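Local coordinates for protein glutathione S-transferase (Bombyx mori, PDB 3AY8) that probably catalyses the conjugation of glutathione to electrophilic compounds, as cytosolic glutathione transferases do, and works as a homodimer, at residues I71-A76 / P156-T161; A18-R23 / I163-S168; W175-S178 / N182-R185; A113-I118 / D208-N213; I170-W175 / D201-F206. All blocks are in the same frame, centred on the assembly; numbering follows the deposited sequence.

Contacts 1 and 2 join the thioredoxin-like N-terminal domain to helix 158-173 of the helical C-terminal domain; they lie side by side in the core and bear no hydrogen bond across. Contact 1 rests on an isoleucine of helix 158-173, contact 2 on a leucine of helix 13-25. Contacts 3, 4 and 5 stay within the C-terminal domain. Contact 5 follows helix 158-173 to its end against helix 196-213, contact 4 takes that second helix on to helix 90-120, and contact 3, partly buried, folds the loop after residue 173 onto helix 181-190. Only contact 4 has a hydrogen bond across; contact 3 has polar bonds within its loop.

Contact 1 of 5, residues I71-A76 / P156-T161; sequences IACYLA and PTIADT
The N-capping box at the start of helix 158-173, a hallmark of the glutathione transferase fold, carries Ile158 as its second residue, and this side chain meets Ala72, Cys73 and Ala76 of helix 68-79. The isoleucine does nearly all the touching from its side. Its CG1 lies between the backbone N and the carbonyl carbon, and this chi1 of 63° with an extended CG1-CD1 arm carries the CD1 methyl to helix 68-79. There CD1 sits 3.8 Å from Ala72 CB, and it presses on Cys73 SG at 3.6 Å. The other branch is a looser neighbour: Ile158 CG2 lies 4.3 Å from Ala76 CB, one turn further along. The small residues of helix 68-79 let the backbones approach, with Ala72 CA and Ile158 CA 6.6 Å apart. The capping box fixes the base of the isoleucine. Asp160 OD2 accepts from Thr157 N at 2.8 Å through its anti lone pair. Thr157 OG1 caps the helix by accepting from Ala159 N, a long bond of 3.3 Å bent to 135°. The second carboxylate oxygen, Asp160 OD1, takes Val151 N and the indole NH of Trp186, which secures the box to the rest of its domain. Leu100 of helix 90-120 closes on both Cys73 and Ile158, while on the far side of helix 68-79 Tyr74 bonds Gln91 of the second subunit. In this protein Ile158 is turned to the thioredoxin-like domain from a capping box of the Ser/Thr-X-X-Asp kind at the start of this core helix, as in cytosolic glutathione transferases.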
# COMPACT_ATOMS: atom_id res chain seq x y z
N ILE A 71 8.61 6.51 -4.77
CA ILE A 71 9.99 6.77 -5.19
C ILE A 71 10.38 5.88 -6.37
O ILE A 71 10.87 6.38 -7.39
CB ILE A 71 10.98 6.59 -4.00
CG1 ILE A 71 10.77 7.71 -2.98
CG2 ILE A 71 12.44 6.53 -4.48
CD1 ILE A 71 11.22 7.36 -1.55
N ALA A 72 10.15 4.57 -6.24
CA ALA A 72 10.46 3.63 -7.31
C ALA A 72 9.81 3.99 -8.66
O ALA A 72 10.48 3.96 -9.70
CB ALA A 72 10.08 2.20 -6.89
N CYS A 73 8.52 4.32 -8.63
CA CYS A 73 7.79 4.70 -9.84
C CYS A 73 8.28 6.05 -10.41
O CYS A 73 8.36 6.23 -11.61
CB CYS A 73 6.28 4.78 -9.57
SG CYS A 73 5.52 3.21 -9.11
N TYR A 74 8.59 6.98 -9.51
CA TYR A 74 9.08 8.30 -9.91
C TYR A 74 10.46 8.19 -10.58
O TYR A 74 10.68 8.75 -11.66
CB TYR A 74 9.14 9.22 -8.70
CG TYR A 74 9.84 10.53 -9.00
CD1 TYR A 74 9.19 11.53 -9.73
CD2 TYR A 74 11.14 10.76 -8.57
CE1 TYR A 74 9.83 12.71 -10.03
CE2 TYR A 74 11.79 11.95 -8.86
CZ TYR A 74 11.13 12.92 -9.59
OH TYR A 74 11.74 14.12 -9.88
N LEU A 75 11.37 7.47 -9.92
CA LEU A 75 12.70 7.19 -10.48
C LEU A 75 12.64 6.47 -11.83
O LEU A 75 13.38 6.82 -12.76
CB LEU A 75 13.55 6.39 -9.49
CG LEU A 75 13.95 7.07 -8.19
CD1 LEU A 75 14.81 6.13 -7.34
CD2 LEU A 75 14.73 8.35 -8.48
N ALA A 76 11.77 5.45 -11.93
CA ALA A 76 11.67 4.69 -13.17
C ALA A 76 11.21 5.57 -14.36
O ALA A 76 11.81 5.52 -15.44
CB ALA A 76 10.77 3.50 -13.00
N PRO A 156 12.00 -8.65 -15.17
CA PRO A 156 11.92 -8.01 -13.85
C PRO A 156 11.40 -6.57 -13.92
O PRO A 156 11.60 -5.90 -14.93
CB PRO A 156 13.37 -8.07 -13.33
CG PRO A 156 14.23 -8.27 -14.54
CD PRO A 156 13.38 -8.94 -15.58
N THR A 157 10.70 -6.13 -12.88
CA THR A 157 10.16 -4.77 -12.85
C THR A 157 10.44 -4.22 -11.46
O THR A 157 10.97 -4.94 -10.61
CB THR A 157 8.64 -4.74 -13.14
OG1 THR A 157 7.95 -5.53 -12.15
CG2 THR A 157 8.32 -5.30 -14.55
N ILE A 158 10.10 -2.95 -11.23
CA ILE A 158 10.18 -2.40 -9.88
C ILE A 158 9.27 -3.13 -8.88
O ILE A 158 9.46 -3.00 -7.67
CB ILE A 158 9.93 -0.86 -9.81
CG1 ILE A 158 8.52 -0.48 -10.26
CG2 ILE A 158 11.01 -0.09 -10.59
CD1 ILE A 158 8.20 1.00 -10.00
N ALA A 159 8.27 -3.87 -9.36
CA ALA A 159 7.48 -4.71 -8.44
C ALA A 159 8.38 -5.80 -7.82
O ALA A 159 8.25 -6.13 -6.63
CB ALA A 159 6.29 -5.33 -9.16
N ASP A 160 9.32 -6.32 -8.59
CA ASP A 160 10.28 -7.31 -8.05
C ASP A 160 11.25 -6.71 -7.05
O ASP A 160 11.55 -7.34 -6.05
CB ASP A 160 11.06 -8.02 -9.16
CG ASP A 160 10.15 -8.75 -10.12
OD1 ASP A 160 9.69 -9.87 -9.77
OD2 ASP A 160 9.89 -8.20 -11.21
N THR A 161 11.76 -5.51 -7.31
CA THR A 161 12.68 -4.89 -6.35
C THR A 161 12.00 -4.64 -4.99
O THR A 161 12.59 -4.93 -3.95
CB THR A 161 13.36 -3.63 -6.91
OG1 THR A 161 12.39 -2.78 -7.52
CG2 THR A 161 14.42 -4.03 -7.97

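Contact 2 of 5, residues A18-R23 / I163-S168; sequences ALLAAR and IYASMS
Tyr164 is the first residue of segment 163-168 to meet Leu20, whose CD1 methyl comes obliquely to the ring and lies 3.7 Å from Tyr164 CD2. The two side chains run at about a right angle to each other. With CG set anti to its backbone N (chi1 173°), the tyrosine leans beside its own carbonyl and carries the ring past the leucine, while its hydroxyl goes on to bond Glu200. Ala165 comes next, and its CB gives the same Leu20 CD1 a second, slacker contact at 4.1 Å. One methyl thus rests against both the ring atom CD2 of Tyr164 and the methyl of Ala165. The nearest CA atoms, of Leu20 and Ala165, are 7.8 Å apart. The carbonyl O of Ala165 takes a hydrogen bond from Arg16 NH2, so a polar link from helix 13-25 runs beside the apolar one. Further on, the Ser168 hydroxyl lies near the carbonyls of both Tyr164 and Ala165 and also bonds Asn199 ND2. Helix 13-25, packed on the sheet of the thioredoxin-like domain, is here laid against helix 158-173 near the centre of the subunit; helix 196-213 touches both Leu20 and Tyr164, and helix 181-190 backs the tyrosine.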
# COMPACT_ATOMS: atom_id res chain seq x y z
N ALA A 18 13.42 0.97 -2.24
CA ALA A 18 13.69 2.22 -2.98
C ALA A 18 15.10 2.22 -3.58
O ALA A 18 15.28 2.60 -4.74
CB ALA A 18 13.48 3.43 -2.06
N LEU A 19 16.10 1.80 -2.80
CA LEU A 19 17.48 1.75 -3.31
C LEU A 19 17.64 0.71 -4.42
O LEU A 19 18.27 0.98 -5.45
CB LEU A 19 18.50 1.54 -2.17
CG LEU A 19 19.99 1.50 -2.56
CD1 LEU A 19 20.45 2.74 -3.32
CD2 LEU A 19 20.89 1.25 -1.34
N LEU A 20 17.04 -0.46 -4.22
CA LEU A 20 17.06 -1.49 -5.25
C LEU A 20 16.51 -0.99 -6.58
O LEU A 20 17.00 -1.38 -7.64
CB LEU A 20 16.28 -2.73 -4.79
CG LEU A 20 17.00 -3.77 -3.91
CD1 LEU A 20 15.98 -4.70 -3.27
CD2 LEU A 20 18.03 -4.58 -4.72
N ALA A 21 15.46 -0.16 -6.53
CA ALA A 21 14.89 0.43 -7.75
C ALA A 21 15.91 1.36 -8.41
O ALA A 21 16.09 1.32 -9.62
CB ALA A 21 13.60 1.19 -7.44
N ALA A 22 16.56 2.20 -7.60
CA ALA A 22 17.62 3.08 -8.11
C ALA A 22 18.75 2.25 -8.76
O ALA A 22 19.20 2.59 -9.85
CB ALA A 22 18.17 3.98 -7.00
N ARG A 23 19.16 1.15 -8.12
CA ARG A 23 20.18 0.26 -8.71
C ARG A 23 19.70 -0.35 -10.03
O ARG A 23 20.46 -0.42 -10.99
CB ARG A 23 20.59 -0.87 -7.76
CG ARG A 23 21.08 -0.43 -6.36
CD ARG A 23 22.10 0.70 -6.42
NE ARG A 23 22.89 0.85 -5.20
CZ ARG A 23 23.79 1.82 -5.03
NH1 ARG A 23 23.98 2.73 -5.97
NH2 ARG A 23 24.49 1.89 -3.92
N ILE A 163 9.13 -6.17 -3.73
CA ILE A 163 8.73 -7.44 -3.13
C ILE A 163 9.97 -8.25 -2.68
O ILE A 163 9.94 -8.90 -1.65
CB ILE A 163 7.77 -8.23 -4.06
CG1 ILE A 163 6.46 -7.43 -4.24
CG2 ILE A 163 7.45 -9.61 -3.50
CD1 ILE A 163 5.43 -8.06 -5.22
N TYR A 164 11.06 -8.16 -3.43
CA TYR A 164 12.33 -8.74 -2.99
C TYR A 164 12.83 -8.11 -1.67
O TYR A 164 13.26 -8.83 -0.76
CB TYR A 164 13.38 -8.67 -4.12
CG TYR A 164 14.78 -9.09 -3.73
CD1 TYR A 164 15.01 -10.25 -2.98
CD2 TYR A 164 15.89 -8.33 -4.15
CE1 TYR A 164 16.29 -10.63 -2.62
CE2 TYR A 164 17.18 -8.72 -3.81
CZ TYR A 164 17.38 -9.87 -3.03
OH TYR A 164 18.64 -10.27 -2.69
N ALA A 165 12.74 -6.79 -1.55
CA ALA A 165 13.14 -6.12 -0.31
C ALA A 165 12.32 -6.62 0.88
O ALA A 165 12.86 -6.87 1.97
CB ALA A 165 13.02 -4.59 -0.44
N SER A 166 11.02 -6.79 0.66
CA SER A 166 10.13 -7.33 1.68
C SER A 166 10.47 -8.79 2.03
O SER A 166 10.72 -9.12 3.21
CB SER A 166 8.67 -7.23 1.22
OG SER A 166 8.24 -5.87 1.19
N MET A 167 10.49 -9.65 1.02
CA MET A 167 10.74 -11.09 1.19
C MET A 167 12.11 -11.39 1.81
O MET A 167 12.24 -12.26 2.67
CB MET A 167 10.62 -11.85 -0.14
CG MET A 167 9.20 -12.10 -0.59
SD MET A 167 8.19 -12.91 0.67
CE MET A 167 9.12 -14.41 1.06
N SER A 168 13.14 -10.66 1.39
CA SER A 168 14.48 -10.85 1.97
C SER A 168 14.50 -10.53 3.47
O SER A 168 15.24 -11.15 4.24
CB SER A 168 15.53 -10.04 1.19
OG SER A 168 15.28 -8.64 1.27

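Contact 3 of 5, residues W175-S178 / N182-R185; sequences WDIS and NIQR
Ile177, held in an Asx turn of the loop that links helices 158-173 and 181-190, lays its CD1 methyl on Ile183 and Gln184 of the second helix. The nearest approach is Ile177 CD1 to Gln184 CG, 3.7 Å, where the two side chains slide past each other in opposite directions. Ile183 gives only a branch: its CG2 lies 3.9 Å from Ile177 CD1. At the more exposed side the glutamine amide reaches over the loop, with Gln184 NE2 3.9 Å from Ser178 CA. The isoleucine gets there because CG1 stands between its backbone N and carbonyl carbon (chi1 61°), leaving CG2 to turn to Leu171 of helix 158-173. Met167 of that helix touches Ile183, so the loop residue closes an apolar seam between the two helices. Helix 181-190 is itself tied to helix 128-147, since Asn142 OD1 accepts from Asn182 N and Asn182 ND2 bonds Glu146. What shapes the loop is Asp176, whose OD1 accepts two hydrogen bonds from one residue. Ser178 OG meets the syn lone pair of Asp176 OD1 at 2.7 Å, and Ser178 N reaches Asp176 OD1 on the anti side at 3.0 Å, 32° out of the carboxylate plane.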
# COMPACT_ATOMS: atom_id res chain seq x y z
N TRP A 175 12.10 -17.90 7.76
CA TRP A 175 10.74 -18.28 7.43
C TRP A 175 10.83 -19.53 6.57
O TRP A 175 11.70 -19.62 5.70
CB TRP A 175 10.00 -17.17 6.70
CG TRP A 175 8.52 -17.25 6.90
CD1 TRP A 175 7.60 -17.79 6.05
CD2 TRP A 175 7.78 -16.79 8.05
NE1 TRP A 175 6.34 -17.69 6.59
CE2 TRP A 175 6.42 -17.08 7.81
CE3 TRP A 175 8.14 -16.15 9.24
CZ2 TRP A 175 5.40 -16.76 8.73
CZ3 TRP A 175 7.14 -15.83 10.16
CH2 TRP A 175 5.78 -16.14 9.90
N ASP A 176 9.94 -20.47 6.83
CA ASP A 176 9.82 -21.72 6.07
C ASP A 176 8.90 -21.45 4.88
O ASP A 176 7.70 -21.29 5.04
CB ASP A 176 9.28 -22.83 7.00
CG ASP A 176 8.90 -24.13 6.26
OD1 ASP A 176 9.32 -24.33 5.10
OD2 ASP A 176 8.15 -24.95 6.87
N ILE A 177 9.49 -21.39 3.68
CA ILE A 177 8.74 -21.22 2.43
C ILE A 177 8.78 -22.51 1.56
O ILE A 177 8.53 -22.45 0.35
CB ILE A 177 9.23 -19.97 1.62
CG1 ILE A 177 10.70 -20.10 1.21
CG2 ILE A 177 8.97 -18.65 2.39
CD1 ILE A 177 11.12 -19.16 0.09
N SER A 178 9.06 -23.66 2.18
CA SER A 178 9.07 -24.95 1.46
C SER A 178 7.74 -25.21 0.74
O SER A 178 7.72 -25.86 -0.30
CB SER A 178 9.41 -26.11 2.40
OG SER A 178 8.42 -26.26 3.41
N ASN A 182 7.55 -21.64 -6.08
CA ASN A 182 7.70 -20.50 -7.02
C ASN A 182 8.45 -19.31 -6.42
O ASN A 182 9.23 -18.66 -7.11
CB ASN A 182 6.36 -20.08 -7.63
CG ASN A 182 5.68 -21.22 -8.40
OD1 ASN A 182 6.35 -22.02 -9.06
ND2 ASN A 182 4.36 -21.28 -8.32
N ILE A 183 8.19 -19.02 -5.14
CA ILE A 183 8.97 -18.03 -4.39
C ILE A 183 10.43 -18.48 -4.26
O ILE A 183 11.35 -17.67 -4.41
CB ILE A 183 8.38 -17.73 -2.97
CG1 ILE A 183 6.91 -17.27 -3.06
CG2 ILE A 183 9.23 -16.66 -2.24
CD1 ILE A 183 6.23 -16.99 -1.71
N GLN A 184 10.64 -19.76 -3.96
CA GLN A 184 12.00 -20.31 -3.87
C GLN A 184 12.79 -20.09 -5.15
O GLN A 184 13.95 -19.69 -5.11
CB GLN A 184 11.98 -21.80 -3.50
CG GLN A 184 11.48 -22.08 -2.09
CD GLN A 184 11.48 -23.55 -1.75
OE1 GLN A 184 10.85 -24.36 -2.43
NE2 GLN A 184 12.18 -23.90 -0.69
N ARG A 185 12.15 -20.34 -6.30
CA ARG A 185 12.76 -20.11 -7.61
C ARG A 185 13.08 -18.62 -7.81
O ARG A 185 14.18 -18.24 -8.22
CB ARG A 185 11.82 -20.59 -8.71
CG ARG A 185 12.33 -20.32 -10.14
CD ARG A 185 11.20 -20.35 -11.18
NE ARG A 185 10.44 -19.09 -11.21
CZ ARG A 185 9.12 -18.99 -11.07
NH1 ARG A 185 8.36 -20.07 -10.89
NH2 ARG A 185 8.54 -17.79 -11.13

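Contact 4 of 5, residues A113-I118 / D208-N213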
# COMPACT_ATOMS: atom_id res chain seq x y z
N ALA A 113 3.83 -6.66 11.14
CA ALA A 113 2.97 -7.11 12.25
C ALA A 113 3.68 -8.13 13.15
O ALA A 113 3.48 -8.15 14.36
CB ALA A 113 1.67 -7.69 11.73
N ILE A 114 4.52 -8.95 12.54
CA ILE A 114 5.35 -9.91 13.27
C ILE A 114 6.60 -9.25 13.89
O ILE A 114 6.86 -9.39 15.09
CB ILE A 114 5.77 -11.08 12.36
CG1 ILE A 114 4.54 -11.93 12.01
CG2 ILE A 114 6.89 -11.96 12.99
CD1 ILE A 114 4.67 -12.71 10.70
N CYS A 115 7.35 -8.52 13.07
CA CYS A 115 8.68 -8.06 13.48
C CYS A 115 8.74 -6.81 14.36
O CYS A 115 9.60 -6.73 15.24
CB CYS A 115 9.60 -7.89 12.27
SG CYS A 115 9.84 -9.42 11.36
N PHE A 116 7.86 -5.85 14.13
CA PHE A 116 7.87 -4.60 14.89
C PHE A 116 7.67 -4.80 16.40
O PHE A 116 8.38 -4.20 17.21
CB PHE A 116 6.84 -3.61 14.33
CG PHE A 116 6.82 -2.28 15.03
CD1 PHE A 116 7.55 -1.21 14.53
CD2 PHE A 116 6.06 -2.10 16.19
CE1 PHE A 116 7.54 0.03 15.17
CE2 PHE A 116 6.05 -0.87 16.85
CZ PHE A 116 6.79 0.20 16.34
N PRO A 117 6.68 -5.63 16.80
CA PRO A 117 6.51 -5.81 18.24
C PRO A 117 7.67 -6.57 18.89
O PRO A 117 7.92 -6.38 20.09
CB PRO A 117 5.22 -6.61 18.34
CG PRO A 117 4.49 -6.29 17.08
CD PRO A 117 5.56 -6.23 16.06
N ILE A 118 8.34 -7.42 18.11
CA ILE A 118 9.49 -8.18 18.59
C ILE A 118 10.71 -7.26 18.76
O ILE A 118 11.47 -7.40 19.72
CB ILE A 118 9.83 -9.37 17.63
CG1 ILE A 118 8.77 -10.46 17.73
CG2 ILE A 118 11.22 -9.94 17.91
CD1 ILE A 118 8.92 -11.58 16.70
N ASP A 208 18.92 -10.31 12.00
CA ASP A 208 19.66 -10.51 13.26
C ASP A 208 19.00 -9.78 14.44
O ASP A 208 18.87 -10.35 15.52
CB ASP A 208 21.12 -10.07 13.12
CG ASP A 208 21.93 -10.98 12.20
OD1 ASP A 208 21.43 -12.03 11.75
OD2 ASP A 208 23.10 -10.64 11.90
N ALA A 209 18.57 -8.55 14.23
CA ALA A 209 17.93 -7.77 15.29
C ALA A 209 16.60 -8.40 15.75
O ALA A 209 16.27 -8.37 16.94
CB ALA A 209 17.74 -6.32 14.87
N VAL A 210 15.84 -8.97 14.81
CA VAL A 210 14.62 -9.69 15.18
C VAL A 210 14.91 -10.99 15.97
O VAL A 210 14.35 -11.20 17.04
CB VAL A 210 13.70 -9.98 13.95
CG1 VAL A 210 12.40 -10.67 14.38
CG2 VAL A 210 13.37 -8.67 13.19
N LYS A 211 15.79 -11.82 15.42
CA LYS A 211 16.16 -13.10 16.04
C LYS A 211 16.62 -12.88 17.47
O LYS A 211 16.22 -13.61 18.38
CB LYS A 211 17.27 -13.79 15.26
CG LYS A 211 16.84 -14.42 13.95
CD LYS A 211 18.07 -14.66 13.09
CE LYS A 211 17.78 -15.69 12.03
NZ LYS A 211 18.72 -15.57 10.89
N LYS A 212 17.44 -11.85 17.64
CA LYS A 212 18.07 -11.53 18.92
C LYS A 212 17.01 -11.46 20.03
O LYS A 212 17.26 -11.85 21.16
CB LYS A 212 18.86 -10.22 18.83
CG LYS A 212 19.69 -9.90 20.07
CD LYS A 212 20.63 -8.72 19.86
CE LYS A 212 21.39 -8.41 21.15
NZ LYS A 212 22.59 -7.57 20.92
N ASN A 213 15.81 -10.98 19.69
CA ASN A 213 14.74 -10.85 20.68
C ASN A 213 13.76 -12.03 20.79
O ASN A 213 12.91 -12.04 21.68
CB ASN A 213 13.98 -9.54 20.48
CG ASN A 213 14.77 -8.35 20.92
OD1 ASN A 213 15.82 -8.49 21.55
ND2 ASN A 213 14.28 -7.15 20.61
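Ile118, Cys115, Val210 and Asn213 join the C-terminal parts of helices 90-120 and 196-213 in the all-helical C-terminal domain of the glutathione transferase fold. The short helical pieces cross at 66°, their axes 9.5 Å apart, and converge at the pair Ile118 and Asn213. Apolar packing fills the inner part. Val210 stands between two residues of the other helix and gives a methyl to each: its CG2 lies 4.0 Å from Cys115 CB, and its CG1 meets Ile118 CG2 at 3.8 Å. That branch of Ile118 lies anti to the backbone N, which points it at helix 196-213; it touches the backbone too, with Ile118 CG2 3.5 Å from Val210 O. Val173 and Ile170 of helix 158-173 also close on Cys115, and Val173 on Val210, so three helices share this apolar patch. Pro117, which has no N-H to give to the turn before it, kinks helix 90-120 one residue ahead of Ile118. Polar contact takes over at the outer end. Here Asn213 runs past Ile118 in the opposite direction, and its CB comes within 3.8 Å of Ile118 CG2, so that the same residue packs and bonds. A single hydrogen bond crosses between the segments, from the asparagine side-chain amide to a backbone carbonyl. The acceptor lies close to the amide plane, 13° out of it, which lets the N-H point almost straight: Asn213 ND2 to Ile118 O is 3.0 Å, with 156° at the hydrogen.

Contact 5 of 5, residues I170-W175 / D201-F206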
# COMPACT_ATOMS: atom_id res chain seq x y z
N ILE A 170 11.88 -11.00 5.77
CA ILE A 170 11.34 -12.09 6.57
C ILE A 170 12.20 -13.36 6.43
O ILE A 170 12.39 -14.09 7.41
CB ILE A 170 9.83 -12.36 6.27
CG1 ILE A 170 9.16 -13.16 7.41
CG2 ILE A 170 9.63 -13.04 4.90
CD1 ILE A 170 9.11 -12.43 8.80
N LEU A 171 12.74 -13.60 5.23
CA LEU A 171 13.62 -14.75 5.03
C LEU A 171 14.88 -14.66 5.91
O LEU A 171 15.37 -15.69 6.36
CB LEU A 171 14.00 -14.93 3.54
CG LEU A 171 12.89 -15.40 2.60
CD1 LEU A 171 13.35 -15.41 1.13
CD2 LEU A 171 12.34 -16.78 3.00
N ALA A 172 15.37 -13.45 6.17
CA ALA A 172 16.54 -13.27 7.04
C ALA A 172 16.20 -13.48 8.52
O ALA A 172 17.07 -13.85 9.32
CB ALA A 172 17.20 -11.92 6.82
N VAL A 173 14.94 -13.22 8.88
CA VAL A 173 14.42 -13.58 10.20
C VAL A 173 14.38 -15.11 10.32
O VAL A 173 14.64 -15.67 11.38
CB VAL A 173 13.01 -12.98 10.48
CG1 VAL A 173 12.46 -13.45 11.82
CG2 VAL A 173 13.07 -11.45 10.47
N GLY A 174 14.08 -15.78 9.21
CA GLY A 174 13.91 -17.23 9.20
C GLY A 174 12.44 -17.52 8.98
O GLY A 174 11.61 -17.39 9.89
N TRP A 175 12.10 -17.90 7.76
CA TRP A 175 10.74 -18.28 7.43
C TRP A 175 10.83 -19.53 6.57
O TRP A 175 11.70 -19.62 5.70
CB TRP A 175 10.00 -17.17 6.70
CG TRP A 175 8.52 -17.25 6.90
CD1 TRP A 175 7.60 -17.79 6.05
CD2 TRP A 175 7.78 -16.79 8.05
NE1 TRP A 175 6.34 -17.69 6.59
CE2 TRP A 175 6.42 -17.08 7.81
CE3 TRP A 175 8.14 -16.15 9.24
CZ2 TRP A 175 5.40 -16.76 8.73
CZ3 TRP A 175 7.14 -15.83 10.16
CH2 TRP A 175 5.78 -16.14 9.90
N ASP A 201 22.67 -7.65 2.69
CA ASP A 201 23.40 -7.23 3.90
C ASP A 201 22.49 -6.49 4.88
O ASP A 201 22.54 -6.74 6.09
CB ASP A 201 24.62 -6.37 3.54
CG ASP A 201 25.76 -7.19 2.97
OD1 ASP A 201 25.99 -8.32 3.46
OD2 ASP A 201 26.42 -6.72 2.02
N GLY A 202 21.68 -5.57 4.36
CA GLY A 202 20.72 -4.84 5.21
C GLY A 202 19.63 -5.75 5.77
O GLY A 202 19.24 -5.62 6.94
N ALA A 203 19.14 -6.67 4.94
CA ALA A 203 18.15 -7.66 5.37
C ALA A 203 18.70 -8.53 6.51
O ALA A 203 18.00 -8.79 7.48
CB ALA A 203 17.70 -8.54 4.18
N ARG A 204 19.96 -8.94 6.39
CA ARG A 204 20.62 -9.72 7.43
C ARG A 204 20.72 -8.95 8.74
O ARG A 204 20.53 -9.53 9.80
CB ARG A 204 22.00 -10.21 6.99
CG ARG A 204 22.53 -11.39 7.84
CD ARG A 204 23.51 -12.26 7.05
NE ARG A 204 24.49 -11.43 6.36
CZ ARG A 204 24.58 -11.27 5.04
NH1 ARG A 204 25.50 -10.46 4.56
NH2 ARG A 204 23.77 -11.93 4.22
N THR A 205 21.00 -7.65 8.68
CA THR A 205 21.01 -6.82 9.89
C THR A 205 19.60 -6.79 10.50
O THR A 205 19.46 -6.94 11.71
CB THR A 205 21.49 -5.38 9.61
OG1 THR A 205 22.73 -5.41 8.92
CG2 THR A 205 21.70 -4.62 10.90
N PHE A 206 18.58 -6.60 9.66
CA PHE A 206 17.17 -6.63 10.11
C PHE A 206 16.89 -7.99 10.77
O PHE A 206 16.40 -8.04 11.91
CB PHE A 206 16.20 -6.39 8.94
CG PHE A 206 14.74 -6.57 9.28
CD1 PHE A 206 14.00 -5.53 9.86
CD2 PHE A 206 14.08 -7.78 9.01
CE1 PHE A 206 12.63 -5.69 10.16
CE2 PHE A 206 12.72 -7.96 9.32
CZ PHE A 206 12.00 -6.92 9.90
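Val173 and Phe206 are brought together by their first torsions: the phenylalanine ring is swung out anti to its backbone N (chi1 173°), and Val173 turns its CG2 branch, set beside its own N, to meet it. That methyl approaches the ring obliquely, Val173 CG2 lying 3.7 Å from Phe206 CE2. Cys115 of helix 90-120 touches both residues, so the ring and the valine belong to a layer shared by three helices of the C-terminal domain. Ala172 makes the tighter contact, methyl to backbone. Its CB points at helix 196-213 and lies 3.3 Å from Ala203 O, with Ala203 CB 4.3 Å from Ala172 CB. Alanine on both sides lets the backbones come close, Ala172 CA standing 5.4 Å from Arg204 CA. Just beyond, Gly174 leaves the helix with a positive phi of 110°, at backbone angles that call for glycine, and its N still bonds Ile170 O. Near this end, in one of its two conformers, Lys211 NZ probably bonds Ala172 O; its positive charge would probably suit the carbonyls gathered at a helix C-terminus. Between the two segments themselves no hydrogen bond forms, so the close approach appears to rest on the small alanines and on complementary shape.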